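Peptidoglycan-N-acetylglucosamine deacetylase BC_1960 (Bacillus cereus, PDB 5O6Y) removes acetyl groups from N-acetylglucosamine residues of cell-wall peptidoglycan as a zinc-dependent hydrolase, and also acts on soluble chitin substrates and N-acetylchitooligomers. Local coordinates at residues 79-84 and 98-103; 114-119 and 134-139; 83-88 and 120-125. All coordinates share one frame; numbering follows the deposited sequence.

Contact 1 of 3, residues 79-84 and 98-103; sequences HTYSHP and IIKTEE. With 5YA (4-naphthalen-1-yl-~{N}-oxidanyl-benzamide), chain H.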
loop_
_atom_site.group_PDB
_atom_site.type_symbol
_atom_site.label_atom_id
_atom_site.label_comp_id
_atom_site.label_asym_id
_atom_site.label_seq_id
_atom_site.Cartn_x
_atom_site.Cartn_y
_atom_site.Cartn_z
ATOM N N HIS A 79 -4.909 1.328 6.313
ATOM C CA HIS A 79 -5.117 -0.107 6.150
ATOM C C HIS A 79 -6.026 -0.666 7.242
ATOM O O HIS A 79 -5.885 -1.825 7.640
ATOM C CB HIS A 79 -3.775 -0.842 6.134
ATOM C CG HIS A 79 -3.823 -2.185 5.473
ATOM N ND1 HIS A 79 -4.699 -2.485 4.452
ATOM C CD2 HIS A 79 -3.100 -3.310 5.689
ATOM C CE1 HIS A 79 -4.515 -3.735 4.067
ATOM N NE2 HIS A 79 -3.550 -4.259 4.802
ATOM N N THR A 80 -6.969 0.154 7.718
ATOM C CA THR A 80 -7.852 -0.123 8.854
ATOM C C THR A 80 -7.069 -0.289 10.152
ATOM O O THR A 80 -5.834 -0.239 10.157
ATOM C CB THR A 80 -8.727 -1.364 8.620
ATOM O OG1 THR A 80 -7.941 -2.552 8.773
ATOM C CG2 THR A 80 -9.360 -1.336 7.234
ATOM N N TYR A 81 -7.787 -0.486 11.259
ATOM C CA TYR A 81 -7.183 -0.532 12.589
ATOM C C TYR A 81 -6.717 -1.937 12.963
ATOM O O TYR A 81 -5.533 -2.146 13.248
ATOM C CB TYR A 81 -8.175 -0.001 13.631
ATOM C CG TYR A 81 -7.642 -0.017 15.047
ATOM C CD1 TYR A 81 -6.877 1.035 15.533
ATOM C CD2 TYR A 81 -7.905 -1.084 15.899
ATOM C CE1 TYR A 81 -6.384 1.024 16.825
ATOM C CE2 TYR A 81 -7.417 -1.105 17.192
ATOM C CZ TYR A 81 -6.657 -0.049 17.651
ATOM O OH TYR A 81 -6.170 -0.065 18.938
ATOM N N SER A 82 -7.635 -2.907 12.973
ATOM C CA SER A 82 -7.338 -4.247 13.472
ATOM C C SER A 82 -7.435 -5.314 12.386
ATOM O O SER A 82 -7.544 -6.504 12.701
ATOM C CB SER A 82 -8.260 -4.597 14.641
ATOM O OG SER A 82 -9.623 -4.548 14.255
ATOM N N HIS A 83 -7.400 -4.912 11.116
ATOM C CA HIS A 83 -7.341 -5.821 9.974
ATOM C C HIS A 83 -8.497 -6.820 9.948
ATOM O O HIS A 83 -8.254 -8.034 9.970
ATOM C CB HIS A 83 -6.005 -6.572 9.988
ATOM C CG HIS A 83 -5.519 -6.982 8.633
ATOM N ND1 HIS A 83 -5.693 -8.255 8.133
ATOM C CD2 HIS A 83 -4.850 -6.293 7.680
ATOM C CE1 HIS A 83 -5.157 -8.329 6.928
ATOM N NE2 HIS A 83 -4.639 -7.152 6.629
ATOM N N PRO A 84 -9.763 -6.370 9.900
ATOM C CA PRO A 84 -10.866 -7.332 9.785
ATOM C C PRO A 84 -11.325 -7.511 8.347
ATOM O O PRO A 84 -10.998 -6.697 7.480
ATOM C CB PRO A 84 -11.960 -6.690 10.642
ATOM C CG PRO A 84 -11.764 -5.224 10.392
ATOM C CD PRO A 84 -10.275 -5.008 10.142
ATOM N N ILE A 98 -12.049 2.956 9.869
ATOM C CA ILE A 98 -11.417 3.965 9.023
ATOM C C ILE A 98 -11.075 5.208 9.839
ATOM O O ILE A 98 -9.911 5.616 9.923
ATOM C CB ILE A 98 -12.323 4.315 7.829
ATOM C CG1 ILE A 98 -12.611 3.072 6.981
ATOM C CG2 ILE A 98 -11.692 5.413 6.986
ATOM C CD1 ILE A 98 -11.380 2.432 6.384
ATOM N N ILE A 99 -12.092 5.826 10.449
ATOM C CA ILE A 99 -11.907 7.109 11.124
ATOM C C ILE A 99 -10.940 6.987 12.293
ATOM O O ILE A 99 -10.165 7.911 12.567
ATOM C CB ILE A 99 -13.272 7.669 11.572
ATOM C CG1 ILE A 99 -14.189 7.860 10.361
ATOM C CG2 ILE A 99 -13.103 8.983 12.320
ATOM C CD1 ILE A 99 -15.597 8.285 10.724
ATOM N N LYS A 100 -10.959 5.853 12.996
ATOM C CA LYS A 100 -10.033 5.655 14.106
ATOM C C LYS A 100 -8.592 5.634 13.614
ATOM O O LYS A 100 -7.723 6.320 14.166
ATOM C CB LYS A 100 -10.376 4.359 14.840
ATOM C CG LYS A 100 -9.636 4.137 16.144
ATOM C CD LYS A 100 -10.031 2.796 16.749
ATOM C CE LYS A 100 -9.339 2.550 18.078
ATOM N NZ LYS A 100 -9.594 1.170 18.579
ATOM N N THR A 101 -8.322 4.852 12.566
ATOM C CA THR A 101 -6.974 4.790 12.011
ATOM C C THR A 101 -6.548 6.140 11.449
ATOM O O THR A 101 -5.381 6.530 11.565
ATOM C CB THR A 101 -6.904 3.713 10.929
ATOM O OG1 THR A 101 -7.340 2.461 11.474
ATOM C CG2 THR A 101 -5.481 3.565 10.405
ATOM N N GLU A 102 -7.486 6.871 10.844
ATOM C CA GLU A 102 -7.150 8.169 10.274
ATOM C C GLU A 102 -6.654 9.134 11.343
ATOM O O GLU A 102 -5.654 9.833 11.143
ATOM C CB GLU A 102 -8.360 8.750 9.545
ATOM C CG GLU A 102 -8.098 10.107 8.928
ATOM C CD GLU A 102 -9.174 10.520 7.947
ATOM O OE1 GLU A 102 -10.281 10.889 8.394
ATOM O OE2 GLU A 102 -8.913 10.469 6.725
ATOM N N GLU A 103 -7.336 9.180 12.491
ATOM C CA GLU A 103 -6.922 10.083 13.559
ATOM C C GLU A 103 -5.556 9.706 14.122
ATOM O O GLU A 103 -4.773 10.589 14.487
ATOM C CB GLU A 103 -7.975 10.099 14.667
ATOM C CG GLU A 103 -9.356 10.527 14.188
ATOM C CD GLU A 103 -10.401 10.481 15.286
ATOM O OE1 GLU A 103 -11.123 11.485 15.465
ATOM O OE2 GLU A 103 -10.498 9.442 15.973
HETATM C C1 5YA H . -3.033 -13.847 -2.176
HETATM C C2 5YA H . -2.923 -12.837 -1.215
HETATM C C3 5YA H . -3.984 -11.974 -0.951
HETATM C C4 5YA H . -5.202 -12.111 -1.687
HETATM C C5 5YA H . -5.314 -13.141 -2.668
HETATM C C6 5YA H . -4.209 -14.011 -2.905
HETATM C C7 5YA H . -6.315 -11.248 -1.459
HETATM C C8 5YA H . -7.485 -11.418 -2.193
HETATM O O1 5YA H . -3.317 -6.521 2.455
HETATM C C9 5YA H . -7.593 -12.427 -3.154
HETATM C C10 5YA H . -6.528 -13.288 -3.401
HETATM C C11 5YA H . -3.818 -10.904 0.077
HETATM C C12 5YA H . -3.647 -9.601 -0.349
HETATM C C13 5YA H . -3.486 -8.579 0.565
HETATM N N1 5YA H . -3.087 -7.921 4.162
HETATM C C14 5YA H . -3.480 -8.850 1.918
HETATM C C15 5YA H . -3.642 -10.157 2.359
HETATM C C16 5YA H . -3.810 -11.185 1.437
HETATM C C17 5YA H . -3.291 -7.676 2.880
HETATM O O2 5YA H . -2.908 -6.843 5.047
#
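The loop 79-84 runs past one side of the 98-103 part of helix 91-109, coming nearest where the CA atoms of T80 and I98, and again those of Y81 and T101, lie 5.4 Å apart. Y81 carries most of the side-chain contact. With CG anti to the backbone N (chi1 180°), its ring swings out toward the helix, and K100 reaches over one ring face with its chain fully extended. The ammonium NZ of K100 stands 3.5 Å from the centroid of the Y81 ring, displaced toward the CZ side, which makes a cation-pi contact; CE follows behind it as a CH-pi partner. The phenol OH is hydrogen-bonded to E60. At the CB end of the ring, near its plane, T101 brings OG1 to 3.4 Å from CB of Y81. That hydroxyl turns back along its own helix to the carbonyl of Q97, while the backbone N of Y81 is bonded to OE1 of Q97. CD1 of I98 grazes CG2 of T80, both residues being buried.

The far side of the loop faces the bound hydroxamate 5YA. NE2 of H79 gives a fairly straight hydrogen bond (162°) to O2 of 5YA at 2.7 Å, and NE2 of H83 meets the same oxygen at a doubtfully short distance. N of H83 makes a weak bond to OG1 of T80. H79 and H83 are zinc ligands, and HTYSH fits the H-(S/T)-x-x-H metal-binding motif of the NodB-type polysaccharide deacetylases.

Contact 2 of 3, residues 114-119 and 134-139; sequences KFIRPP and QNFMIV
Strands 115-116 and 137-139 run parallel, F115 beside M137 and I116 beside I138, and three backbone hydrogen bonds join the two segments: M137 N to K114 O, I116 N to M137 O, and V139 N to I116 O. Two side chains add polar links at the ends. At one end, NZ of K114 gives a hydrogen bond of 3.1 Å to O of N135, approaching from above the carbonyl plane, and a weaker one to OD1 of the same residue. N135 is the C-prime residue of the Schellman motif that closes helix 125-133. At the other end, a bend at chi3 (-74°) turns R117 so that its NE points almost straight (176°) at O of V139, 3.1 Å away and in the guanidinium plane. NH1 of R117 is bonded to T26 and makes a long, weak ion pair with D28, the predicted proton acceptor.

Strand 115-116, helix 125-133 and strand 137-139 form a beta-alpha-beta unit, and the apolar contacts fall on both faces of its strand pair. Toward the helix, CD1 of I116 sits over one face of the F136 ring, 3.6 Å from the centroid, a CH-pi contact; CG2 of I138 packs against CD of P118. On the opposite face, CG2 of V139 meets the edge of the F115 ring 3.5 Å from CE2. M137 lies alongside F115, its SD an oblique Met-aromatic neighbour 5.0 Å from the ring centroid.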
loop_
_atom_site.group_PDB
_atom_site.type_symbol
_atom_site.label_atom_id
_atom_site.label_comp_id
_atom_site.label_asym_id
_atom_site.label_seq_id
_atom_site.Cartn_x
_atom_site.Cartn_y
_atom_site.Cartn_z
ATOM N N LYS A 114 -5.267 9.965 2.354
ATOM C CA LYS A 114 -6.359 9.884 1.393
ATOM C C LYS A 114 -6.587 8.468 0.883
ATOM O O LYS A 114 -7.719 8.119 0.526
ATOM C CB LYS A 114 -6.085 10.815 0.207
ATOM C CG LYS A 114 -7.245 10.957 -0.768
ATOM C CD LYS A 114 -6.786 11.563 -2.083
ATOM C CE LYS A 114 -7.963 11.938 -2.968
ATOM N NZ LYS A 114 -8.765 13.043 -2.377
ATOM N N PHE A 115 -5.546 7.642 0.849
ATOM C CA PHE A 115 -5.633 6.324 0.237
ATOM C C PHE A 115 -6.000 5.267 1.272
ATOM O O PHE A 115 -5.433 5.235 2.369
ATOM C CB PHE A 115 -4.317 5.967 -0.454
ATOM C CG PHE A 115 -4.125 6.665 -1.768
ATOM C CD1 PHE A 115 -3.664 7.970 -1.815
ATOM C CD2 PHE A 115 -4.424 6.024 -2.957
ATOM C CE1 PHE A 115 -3.499 8.619 -3.025
ATOM C CE2 PHE A 115 -4.260 6.667 -4.169
ATOM C CZ PHE A 115 -3.797 7.966 -4.202
ATOM N N ILE A 116 -6.957 4.416 0.912
ATOM C CA ILE A 116 -7.381 3.279 1.719
ATOM C C ILE A 116 -7.100 2.011 0.926
ATOM O O ILE A 116 -7.289 1.980 -0.294
ATOM C CB ILE A 116 -8.879 3.369 2.085
ATOM C CG1 ILE A 116 -9.145 4.549 3.019
ATOM C CG2 ILE A 116 -9.372 2.074 2.721
ATOM C CD1 ILE A 116 -10.585 4.638 3.472
ATOM N N ARG A 117 -6.632 0.971 1.611
ATOM C CA ARG A 117 -6.551 -0.364 1.027
ATOM C C ARG A 117 -7.277 -1.321 1.960
ATOM O O ARG A 117 -6.893 -1.443 3.142
ATOM C CB ARG A 117 -5.108 -0.817 0.802
ATOM C CG ARG A 117 -5.016 -2.240 0.269
ATOM C CD ARG A 117 -3.610 -2.595 -0.175
ATOM N NE ARG A 117 -3.250 -1.961 -1.439
ATOM C CZ ARG A 117 -2.025 -1.979 -1.954
ATOM N NH1 ARG A 117 -1.044 -2.592 -1.306
ATOM N NH2 ARG A 117 -1.779 -1.379 -3.111
ATOM N N PRO A 118 -8.318 -2.007 1.499
ATOM C CA PRO A 118 -9.032 -2.939 2.367
ATOM C C PRO A 118 -8.251 -4.229 2.531
ATOM O O PRO A 118 -7.707 -4.765 1.552
ATOM C CB PRO A 118 -10.353 -3.172 1.620
ATOM C CG PRO A 118 -9.992 -2.983 0.184
ATOM C CD PRO A 118 -8.912 -1.929 0.152
ATOM N N PRO A 119 -8.151 -4.746 3.754
ATOM C CA PRO A 119 -7.462 -6.025 3.960
ATOM C C PRO A 119 -8.137 -7.147 3.187
ATOM O O PRO A 119 -9.363 -7.188 3.057
ATOM C CB PRO A 119 -7.557 -6.243 5.476
ATOM C CG PRO A 119 -8.639 -5.318 5.942
ATOM C CD PRO A 119 -8.605 -4.147 5.019
ATOM N N GLN A 134 -16.480 10.729 1.061
ATOM C CA GLN A 134 -15.590 11.303 2.059
ATOM C C GLN A 134 -14.235 11.709 1.489
ATOM O O GLN A 134 -13.334 12.032 2.266
ATOM C CB GLN A 134 -15.392 10.317 3.214
ATOM C CG GLN A 134 -16.671 9.981 3.961
ATOM C CD GLN A 134 -17.325 11.203 4.574
ATOM O OE1 GLN A 134 -16.646 12.097 5.079
ATOM N NE2 GLN A 134 -18.652 11.250 4.528
ATOM N N ASN A 135 -14.080 11.689 0.161
ATOM C CA ASN A 135 -12.861 12.117 -0.525
ATOM C C ASN A 135 -11.686 11.174 -0.266
ATOM O O ASN A 135 -10.530 11.603 -0.244
ATOM C CB ASN A 135 -12.482 13.556 -0.157
ATOM C CG ASN A 135 -11.614 14.220 -1.206
ATOM O OD1 ASN A 135 -11.551 13.769 -2.350
ATOM N ND2 ASN A 135 -10.940 15.298 -0.822
ATOM N N PHE A 136 -11.970 9.890 -0.067
ATOM C CA PHE A 136 -10.927 8.868 -0.022
ATOM C C PHE A 136 -10.660 8.330 -1.424
ATOM O O PHE A 136 -11.321 8.725 -2.384
ATOM C CB PHE A 136 -11.322 7.710 0.897
ATOM C CG PHE A 136 -11.169 8.002 2.362
ATOM C CD1 PHE A 136 -12.282 8.237 3.155
ATOM C CD2 PHE A 136 -9.917 8.018 2.954
ATOM C CE1 PHE A 136 -12.148 8.492 4.506
ATOM C CE2 PHE A 136 -9.777 8.271 4.306
ATOM C CZ PHE A 136 -10.895 8.508 5.084
ATOM N N MET A 137 -9.663 7.463 -1.543
ATOM C CA MET A 137 -9.488 6.705 -2.773
ATOM C C MET A 137 -8.945 5.335 -2.412
ATOM O O MET A 137 -7.917 5.226 -1.740
ATOM C CB MET A 137 -8.555 7.406 -3.765
ATOM C CG MET A 137 -8.354 6.592 -5.038
ATOM S SD MET A 137 -7.647 7.485 -6.433
ATOM C CE MET A 137 -7.669 6.196 -7.675
ATOM N N ILE A 138 -9.647 4.302 -2.847
ATOM C CA ILE A 138 -9.244 2.925 -2.585
ATOM C C ILE A 138 -8.422 2.409 -3.753
ATOM O O ILE A 138 -8.832 2.511 -4.907
ATOM C CB ILE A 138 -10.456 2.002 -2.322
ATOM C CG1 ILE A 138 -11.060 2.266 -0.941
ATOM C CG2 ILE A 138 -10.042 0.542 -2.420
ATOM C CD1 ILE A 138 -12.022 3.424 -0.898
ATOM N N VAL A 139 -7.250 1.858 -3.448
ATOM C CA VAL A 139 -6.358 1.299 -4.454
ATOM C C VAL A 139 -6.015 -0.122 -4.042
ATOM O O VAL A 139 -5.473 -0.342 -2.952
ATOM C CB VAL A 139 -5.081 2.136 -4.625
ATOM C CG1 VAL A 139 -4.077 1.394 -5.493
ATOM C CG2 VAL A 139 -5.416 3.489 -5.231
#

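Contact 3 of 3, residues 83-88 and 120-125; sequences HPNLAK and YGEILE. With 5YA (4-naphthalen-1-yl-~{N}-oxidanyl-benzamide), chain H.
H83, from the metal-binding H-(S/T)-x-x-H loop, meets Y120, which ends the RPPY sequence; both belong to the pocket that holds 5YA, and such loops flank the catalytic site in NodB-type deacetylases. The aromatic contact is an offset edge-to-face pair: the edge of H83 is turned to the face of Y120, with centroids 4.8 Å apart and planes at 73°. CE1 of H83 lies over the Y120 ring, 3.6 Å from CZ.

Polar contacts across the two loops are sparse. ND1 of H83 makes a weak, bent hydrogen bond to OH of Y120 at 3.3 Å. Within its own loop, OD1 of N85 accepts from N of A87, closing an Asx turn. OE1 of E122 has a weak bond to a diethylene glycol molecule, probably from the crystallisation liquor.

The remaining contacts are van der Waals. The backbone of P84 and N85 borders the edge of the Y120 ring, OD1 of N85 lies 3.3 Å from CB of E122, and CB of L86 rests on O of E122. L124 stands just before helix 125-133, and its CD2 touches CB of A87 at 4.0 Å.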
loop_
_atom_site.group_PDB
_atom_site.type_symbol
_atom_site.label_atom_id
_atom_site.label_comp_id
_atom_site.label_asym_id
_atom_site.label_seq_id
_atom_site.Cartn_x
_atom_site.Cartn_y
_atom_site.Cartn_z
ATOM N N HIS A 83 -7.400 -4.912 11.116
ATOM C CA HIS A 83 -7.341 -5.821 9.974
ATOM C C HIS A 83 -8.497 -6.820 9.948
ATOM O O HIS A 83 -8.254 -8.034 9.970
ATOM C CB HIS A 83 -6.005 -6.572 9.988
ATOM C CG HIS A 83 -5.519 -6.982 8.633
ATOM N ND1 HIS A 83 -5.693 -8.255 8.133
ATOM C CD2 HIS A 83 -4.850 -6.293 7.680
ATOM C CE1 HIS A 83 -5.157 -8.329 6.928
ATOM N NE2 HIS A 83 -4.639 -7.152 6.629
ATOM N N PRO A 84 -9.763 -6.370 9.900
ATOM C CA PRO A 84 -10.866 -7.332 9.785
ATOM C C PRO A 84 -11.325 -7.511 8.347
ATOM O O PRO A 84 -10.998 -6.697 7.480
ATOM C CB PRO A 84 -11.960 -6.690 10.642
ATOM C CG PRO A 84 -11.764 -5.224 10.392
ATOM C CD PRO A 84 -10.275 -5.008 10.142
ATOM N N ASN A 85 -12.085 -8.569 8.079
ATOM C CA ASN A 85 -12.706 -8.751 6.770
ATOM C C ASN A 85 -13.849 -7.750 6.648
ATOM O O ASN A 85 -14.928 -7.950 7.209
ATOM C CB ASN A 85 -13.197 -10.186 6.607
ATOM C CG ASN A 85 -13.602 -10.513 5.179
ATOM O OD1 ASN A 85 -14.058 -9.647 4.432
ATOM N ND2 ASN A 85 -13.436 -11.774 4.795
ATOM N N LEU A 86 -13.612 -6.663 5.907
ATOM C CA LEU A 86 -14.594 -5.586 5.817
ATOM C C LEU A 86 -15.920 -6.047 5.223
ATOM O O LEU A 86 -16.949 -5.404 5.461
ATOM C CB LEU A 86 -14.033 -4.425 4.994
ATOM C CG LEU A 86 -12.974 -3.559 5.678
ATOM C CD1 LEU A 86 -12.639 -2.365 4.804
ATOM C CD2 LEU A 86 -13.467 -3.101 7.040
ATOM N N ALA A 87 -15.922 -7.143 4.460
ATOM C CA ALA A 87 -17.168 -7.693 3.941
ATOM C C ALA A 87 -18.042 -8.303 5.030
ATOM O O ALA A 87 -19.232 -8.530 4.785
ATOM C CB ALA A 87 -16.871 -8.742 2.867
ATOM N N LYS A 88 -17.498 -8.562 6.220
ATOM C CA LYS A 88 -18.244 -9.189 7.304
ATOM C C LYS A 88 -18.609 -8.218 8.419
ATOM O O LYS A 88 -19.116 -8.653 9.458
ATOM C CB LYS A 88 -17.453 -10.363 7.888
ATOM C CG LYS A 88 -17.270 -11.536 6.940
ATOM C CD LYS A 88 -16.418 -12.628 7.573
ATOM C CE LYS A 88 -16.296 -13.834 6.653
ATOM N NZ LYS A 88 -15.386 -14.867 7.221
ATOM N N TYR A 120 -7.316 -8.055 2.660
ATOM C CA TYR A 120 -7.728 -9.153 1.788
ATOM C C TYR A 120 -8.412 -8.671 0.514
ATOM O O TYR A 120 -8.955 -9.489 -0.238
ATOM C CB TYR A 120 -8.647 -10.147 2.514
ATOM C CG TYR A 120 -8.310 -10.377 3.970
ATOM C CD1 TYR A 120 -7.231 -11.168 4.341
ATOM C CD2 TYR A 120 -9.088 -9.816 4.977
ATOM C CE1 TYR A 120 -6.927 -11.383 5.673
ATOM C CE2 TYR A 120 -8.793 -10.026 6.310
ATOM C CZ TYR A 120 -7.712 -10.811 6.654
ATOM O OH TYR A 120 -7.416 -11.021 7.981
ATOM N N GLY A 121 -8.403 -7.366 0.247
ATOM C CA GLY A 121 -9.101 -6.822 -0.900
ATOM C C GLY A 121 -10.608 -6.870 -0.816
ATOM O O GLY A 121 -11.279 -6.598 -1.816
ATOM N N GLU A 122 -11.165 -7.199 0.348
ATOM C CA GLU A 122 -12.604 -7.355 0.512
ATOM C C GLU A 122 -13.227 -6.012 0.874
ATOM O O GLU A 122 -12.818 -5.379 1.853
ATOM C CB GLU A 122 -12.909 -8.388 1.596
ATOM C CG GLU A 122 -12.212 -9.726 1.411
ATOM C CD GLU A 122 -13.124 -10.785 0.825
ATOM O OE1 GLU A 122 -14.174 -10.420 0.251
ATOM O OE2 GLU A 122 -12.792 -11.984 0.944
ATOM N N ILE A 123 -14.215 -5.581 0.090
ATOM C CA ILE A 123 -14.965 -4.367 0.393
ATOM C C ILE A 123 -16.293 -4.442 -0.345
ATOM O O ILE A 123 -16.407 -5.098 -1.382
ATOM C CB ILE A 123 -14.160 -3.095 0.020
ATOM C CG1 ILE A 123 -14.736 -1.872 0.737
ATOM C CG2 ILE A 123 -14.150 -2.883 -1.488
ATOM C CD1 ILE A 123 -13.837 -0.656 0.700
ATOM N N LEU A 124 -17.305 -3.780 0.205
ATOM C CA LEU A 124 -18.647 -3.784 -0.354
ATOM C C LEU A 124 -18.923 -2.463 -1.064
ATOM O O LEU A 124 -18.193 -1.481 -0.910
ATOM C CB LEU A 124 -19.685 -4.033 0.746
ATOM C CG LEU A 124 -19.435 -5.269 1.615
ATOM C CD1 LEU A 124 -20.398 -5.311 2.787
ATOM C CD2 LEU A 124 -19.545 -6.542 0.791
ATOM N N GLU A 125 -19.999 -2.449 -1.854
ATOM C CA GLU A 125 -20.279 -1.284 -2.688
ATOM C C GLU A 125 -20.663 -0.069 -1.850
ATOM O O GLU A 125 -20.254 1.057 -2.158
ATOM C CB GLU A 125 -21.376 -1.607 -3.701
ATOM C CG GLU A 125 -21.680 -0.453 -4.645
ATOM C CD GLU A 125 -22.551 -0.860 -5.811
ATOM O OE1 GLU A 125 -22.620 -2.070 -6.109
ATOM O OE2 GLU A 125 -23.166 0.033 -6.432
HETATM C C1 5YA H . -3.033 -13.847 -2.176
HETATM C C2 5YA H . -2.923 -12.837 -1.215
HETATM C C3 5YA H . -3.984 -11.974 -0.951
HETATM C C4 5YA H . -5.202 -12.111 -1.687
HETATM C C5 5YA H . -5.314 -13.141 -2.668
HETATM C C6 5YA H . -4.209 -14.011 -2.905
HETATM C C7 5YA H . -6.315 -11.248 -1.459
HETATM C C8 5YA H . -7.485 -11.418 -2.193
HETATM O O1 5YA H . -3.317 -6.521 2.455
HETATM C C9 5YA H . -7.593 -12.427 -3.154
HETATM C C10 5YA H . -6.528 -13.288 -3.401
HETATM C C11 5YA H . -3.818 -10.904 0.077
HETATM C C12 5YA H . -3.647 -9.601 -0.349
HETATM C C13 5YA H . -3.486 -8.579 0.565
HETATM N N1 5YA H . -3.087 -7.921 4.162
HETATM C C14 5YA H . -3.480 -8.850 1.918
HETATM C C15 5YA H . -3.642 -10.157 2.359
HETATM C C16 5YA H . -3.810 -11.185 1.437
HETATM C C17 5YA H . -3.291 -7.676 2.880
HETATM O O2 5YA H . -2.908 -6.843 5.047
#

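Contacts 1 and 3 both touch 5YA, at the zinc-binding histidines, and contact 2 adjoins them, all about 11 to 12 Å apart, centre to centre. Contacts 1 and 3 share H83 and P84, so one loop is backed by helix 91-109 and faced by 120-125. Contact 2 reaches a second zinc ligand: O of R117 lies 2.8 Å from ND1 of H79, a probable hydrogen bond that would fix the rotation of that imidazole. P119, which leads from contact 2 into contact 3, packs its CB 3.3 Å from NE2 of H83. F136 of contact 2 also packs on E102 of contact 1, and CD1 of L86 bridges CB of P118 and CG2 of T80.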